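Long-range contact in 3' terminal uridylyl transferase (Trypanosoma brucei, PDB 5HZD), which adds uridines from UTP to the 3' ends of guide RNAs, ribosomal RNAs and some mRNAs during mitochondrial RNA editing: residues I344-Y355 and V416-I424. Numbering follows the deposited sequence. Where two conformers were deposited one is given.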
loop_
_atom_site.group_PDB
_atom_site.type_symbol
_atom_site.label_atom_id
_atom_site.label_comp_id
_atom_site.label_asym_id
_atom_site.label_seq_id
_atom_site.Cartn_x
_atom_site.Cartn_y
_atom_site.Cartn_z
ATOM N N ILE A 344 4.918 14.256 -3.102
ATOM C CA ILE A 344 6.036 14.603 -2.213
ATOM C C ILE A 344 7.073 15.477 -2.930
ATOM O O ILE A 344 7.609 16.418 -2.336
ATOM C CB ILE A 344 6.697 13.353 -1.709
ATOM C CG1 ILE A 344 5.724 12.677 -0.744
ATOM C CG2 ILE A 344 7.977 13.694 -0.968
ATOM C CD1 ILE A 344 6.115 11.224 -0.422
ATOM N N TYR A 345 7.352 15.174 -4.200
ATOM C CA TYR A 345 8.321 15.988 -4.951
ATOM C C TYR A 345 7.845 17.430 -5.009
ATOM O O TYR A 345 8.632 18.360 -4.801
ATOM C CB TYR A 345 8.514 15.437 -6.369
ATOM C CG TYR A 345 9.386 16.289 -7.246
ATOM C CD1 TYR A 345 10.769 16.241 -7.134
ATOM C CD2 TYR A 345 8.806 17.143 -8.193
ATOM C CE1 TYR A 345 11.595 17.049 -7.970
ATOM C CE2 TYR A 345 9.604 17.925 -9.023
ATOM C CZ TYR A 345 10.981 17.874 -8.896
ATOM O OH TYR A 345 11.777 18.665 -9.694
ATOM N N TYR A 346 6.559 17.614 -5.278
ATOM C CA TYR A 346 5.965 18.959 -5.233
ATOM C C TYR A 346 6.144 19.606 -3.851
ATOM O O TYR A 346 6.551 20.779 -3.745
ATOM C CB TYR A 346 4.495 18.875 -5.637
ATOM C CG TYR A 346 3.645 20.026 -5.151
ATOM C CD1 TYR A 346 3.733 21.284 -5.740
ATOM C CD2 TYR A 346 2.753 19.835 -4.117
ATOM C CE1 TYR A 346 2.919 22.328 -5.318
ATOM C CE2 TYR A 346 1.949 20.865 -3.665
ATOM C CZ TYR A 346 2.055 22.112 -4.255
ATOM O OH TYR A 346 1.229 23.136 -3.821
ATOM N N LEU A 347 5.835 18.876 -2.781
ATOM C CA LEU A 347 6.000 19.424 -1.442
ATOM C C LEU A 347 7.433 19.840 -1.178
ATOM O O LEU A 347 7.661 20.876 -0.534
ATOM C CB LEU A 347 5.552 18.411 -0.357
ATOM C CG LEU A 347 4.068 18.016 -0.397
ATOM C CD1 LEU A 347 3.779 16.966 0.694
ATOM C CD2 LEU A 347 3.150 19.264 -0.247
ATOM N N VAL A 348 8.407 19.046 -1.630
ATOM C CA VAL A 348 9.796 19.382 -1.375
ATOM C C VAL A 348 10.177 20.600 -2.185
ATOM O O VAL A 348 10.787 21.538 -1.660
ATOM C CB VAL A 348 10.718 18.218 -1.766
ATOM C CG1 VAL A 348 12.200 18.692 -1.785
ATOM C CG2 VAL A 348 10.525 17.036 -0.830
ATOM N N GLN A 349 9.802 20.621 -3.468
ATOM C CA GLN A 349 10.275 21.693 -4.362
ATOM C C GLN A 349 9.694 23.026 -3.955
ATOM O O GLN A 349 10.334 24.074 -4.129
ATOM C CB GLN A 349 9.978 21.380 -5.835
ATOM C CG GLN A 349 10.768 20.222 -6.362
ATOM C CD GLN A 349 12.256 20.434 -6.252
ATOM O OE1 GLN A 349 12.763 21.498 -6.608
ATOM N NE2 GLN A 349 12.979 19.420 -5.765
ATOM N N LYS A 350 8.500 22.989 -3.380
ATOM C CA LYS A 350 7.812 24.201 -2.933
ATOM C C LYS A 350 8.090 24.562 -1.478
ATOM O O LYS A 350 7.604 25.581 -0.985
ATOM C CB LYS A 350 6.301 24.084 -3.182
ATOM C CG LYS A 350 5.916 24.117 -4.667
ATOM C CD LYS A 350 6.300 25.455 -5.310
ATOM C CE LYS A 350 5.751 25.591 -6.723
ATOM N NZ LYS A 350 6.190 26.905 -7.304
ATOM N N GLY A 351 8.841 23.719 -0.780
ATOM C CA GLY A 351 9.293 24.013 0.578
ATOM C C GLY A 351 8.309 23.704 1.682
ATOM O O GLY A 351 8.494 24.140 2.806
ATOM N N TYR A 352 7.253 22.962 1.375
ATOM C CA TYR A 352 6.309 22.513 2.401
ATOM C C TYR A 352 6.852 21.446 3.352
ATOM O O TYR A 352 6.397 21.350 4.507
ATOM C CB TYR A 352 5.013 21.982 1.769
ATOM C CG TYR A 352 4.167 23.016 1.105
ATOM C CD1 TYR A 352 3.413 23.907 1.859
ATOM C CD2 TYR A 352 4.131 23.115 -0.285
ATOM C CE1 TYR A 352 2.618 24.860 1.247
ATOM C CE2 TYR A 352 3.328 24.054 -0.908
ATOM C CZ TYR A 352 2.581 24.918 -0.133
ATOM O OH TYR A 352 1.794 25.860 -0.745
ATOM N N VAL A 353 7.760 20.590 2.871
ATOM C CA VAL A 353 8.382 19.577 3.738
ATOM C C VAL A 353 9.890 19.601 3.477
ATOM O O VAL A 353 10.323 19.913 2.365
ATOM C CB VAL A 353 7.883 18.126 3.492
ATOM C CG1 VAL A 353 6.340 17.994 3.688
ATOM C CG2 VAL A 353 8.274 17.632 2.120
ATOM N N PRO A 354 10.686 19.221 4.484
ATOM C CA PRO A 354 12.135 19.104 4.291
ATOM C C PRO A 354 12.486 17.953 3.352
ATOM O O PRO A 354 11.792 16.941 3.256
ATOM C CB PRO A 354 12.655 18.793 5.708
ATOM C CG PRO A 354 11.617 19.340 6.628
ATOM C CD PRO A 354 10.311 19.040 5.900
ATOM N N TYR A 355 13.599 18.107 2.640
ATOM C CA TYR A 355 14.098 17.001 1.824
ATOM C C TYR A 355 14.559 15.815 2.679
ATOM O O TYR A 355 15.177 16.005 3.739
ATOM C CB TYR A 355 15.259 17.511 0.937
ATOM C CG TYR A 355 15.883 16.402 0.136
ATOM C CD1 TYR A 355 15.215 15.875 -0.971
ATOM C CD2 TYR A 355 17.122 15.860 0.494
ATOM C CE1 TYR A 355 15.756 14.820 -1.686
ATOM C CE2 TYR A 355 17.677 14.798 -0.241
ATOM C CZ TYR A 355 16.976 14.300 -1.319
ATOM O OH TYR A 355 17.534 13.264 -2.023
ATOM N N VAL A 416 12.855 15.378 -14.447
ATOM C CA VAL A 416 12.365 14.126 -13.894
ATOM C C VAL A 416 11.884 14.394 -12.484
ATOM O O VAL A 416 12.565 15.066 -11.710
ATOM C CB VAL A 416 13.533 13.123 -13.790
ATOM C CG1 VAL A 416 13.068 11.802 -13.106
ATOM C CG2 VAL A 416 14.170 12.866 -15.177
ATOM N N ILE A 417 10.720 13.857 -12.139
ATOM C CA ILE A 417 10.223 13.906 -10.751
ATOM C C ILE A 417 11.063 12.928 -9.948
ATOM O O ILE A 417 11.007 11.718 -10.179
ATOM C CB ILE A 417 8.738 13.516 -10.732
ATOM C CG1 ILE A 417 7.914 14.528 -11.560
ATOM C CG2 ILE A 417 8.200 13.466 -9.298
ATOM C CD1 ILE A 417 6.406 14.212 -11.673
ATOM N N SER A 418 11.892 13.428 -9.038
ATOM C CA SER A 418 12.838 12.550 -8.368
ATOM C C SER A 418 13.123 13.022 -6.961
ATOM O O SER A 418 13.338 14.222 -6.723
ATOM C CB SER A 418 14.166 12.484 -9.144
ATOM O OG SER A 418 15.069 11.662 -8.407
ATOM N N LEU A 419 13.090 12.072 -6.024
ATOM C CA LEU A 419 13.459 12.350 -4.631
ATOM C C LEU A 419 14.888 11.917 -4.362
ATOM O O LEU A 419 15.358 11.978 -3.227
ATOM C CB LEU A 419 12.508 11.613 -3.665
ATOM C CG LEU A 419 11.024 11.893 -3.873
ATOM C CD1 LEU A 419 10.249 11.019 -2.886
ATOM C CD2 LEU A 419 10.807 13.357 -3.640
ATOM N N ASN A 420 15.644 11.523 -5.390
ATOM C CA ASN A 420 16.975 10.997 -5.124
ATOM C C ASN A 420 18.024 12.069 -4.933
ATOM O O ASN A 420 19.169 11.762 -4.562
ATOM C CB ASN A 420 17.435 10.070 -6.252
ATOM C CG ASN A 420 16.728 8.753 -6.225
ATOM O OD1 ASN A 420 15.619 8.640 -6.691
ATOM N ND2 ASN A 420 17.360 7.748 -5.629
ATOM N N ARG A 421 17.648 13.309 -5.212
ATOM C CA ARG A 421 18.514 14.467 -4.952
ATOM C C ARG A 421 17.591 15.639 -4.703
ATOM O O ARG A 421 16.456 15.631 -5.165
ATOM C CB ARG A 421 19.463 14.716 -6.143
ATOM C CG ARG A 421 18.761 15.012 -7.467
ATOM C CD ARG A 421 19.687 14.723 -8.667
ATOM N NE ARG A 421 20.294 13.401 -8.585
ATOM C CZ ARG A 421 19.682 12.267 -8.925
ATOM N NH1 ARG A 421 18.411 12.253 -9.353
ATOM N NH2 ARG A 421 20.331 11.119 -8.790
ATOM N N PRO A 422 18.055 16.662 -3.962
ATOM C CA PRO A 422 17.178 17.775 -3.577
ATOM C C PRO A 422 16.918 18.803 -4.665
ATOM O O PRO A 422 15.892 19.477 -4.636
ATOM C CB PRO A 422 17.970 18.446 -2.436
ATOM C CG PRO A 422 19.402 18.087 -2.692
ATOM C CD PRO A 422 19.355 16.693 -3.266
ATOM N N GLY A 423 17.840 18.927 -5.599
ATOM C CA GLY A 423 17.683 19.896 -6.665
ATOM C C GLY A 423 16.975 19.311 -7.865
ATOM O O GLY A 423 16.312 18.291 -7.763
ATOM N N ILE A 424 17.107 19.970 -9.004
ATOM C CA ILE A 424 16.462 19.508 -10.239
ATOM C C ILE A 424 17.214 18.308 -10.807
ATOM O O ILE A 424 18.450 18.322 -10.895
ATOM C CB ILE A 424 16.467 20.626 -11.303
ATOM C CG1 ILE A 424 15.588 21.803 -10.869
ATOM C CG2 ILE A 424 16.040 20.090 -12.699
ATOM C CD1 ILE A 424 14.161 21.476 -10.639
HETATM O O HOH W 1 13.811 17.134 -10.527
HETATM O O HOH W 2 13.643 16.447 -4.936
#
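Tyr345, near the end of helix 336-349, packs against the loop 416-424, and its side chain meets that loop from root to tip. Tyr345 CB rests against Ile417 CG2 at 3.5 Å and more loosely against Leu419 CD2. With CG anti to the backbone N (chi1 174°), the ring lies against the loop backbone: Ile417 CA stands almost exactly over its centre in a CH-pi contact, 4.2 Å from the centroid of the Tyr345 ring. CD1 and CE1 have the carbonyl O of Ser418 at the ring edge. Gln349 CG backs the opposite face near its rim; Tyr345 OH shares a water with Val416 O and lies 3.8 Å from Ile424 CD1. Leu419 continues the apolar seam, its CD2 lying 3.9 Å from Ile344 CG2 in the conformer given. Gln349, bent at chi2 (-59°), swings its amide to the loop, where Gln349 NE2 donates to Pro422 O (3.1 Å) from above the carbonyl plane. A second water donates to Ser418 O and Arg421 O and accepts a weak bond from Gln349 NE2. Beyond the Schellman turn at Gly351 the chain comes back, and Tyr355 takes Pro422 CB over its ring face, 3.9 Å from the centroid, while Tyr355 OH donates to Leu419 O at 2.8 Å. Ser418 OG accepts from Asn420 N, forming an ST turn, and also bonds Glu466 of what is taken to be the nucleotide recognition motif. The contact thus joins the end of the helix that begins with the UTP-binding residues Ser336 and Tyr337 to a loop of the Cid1-family region of this terminal uridylyltransferase.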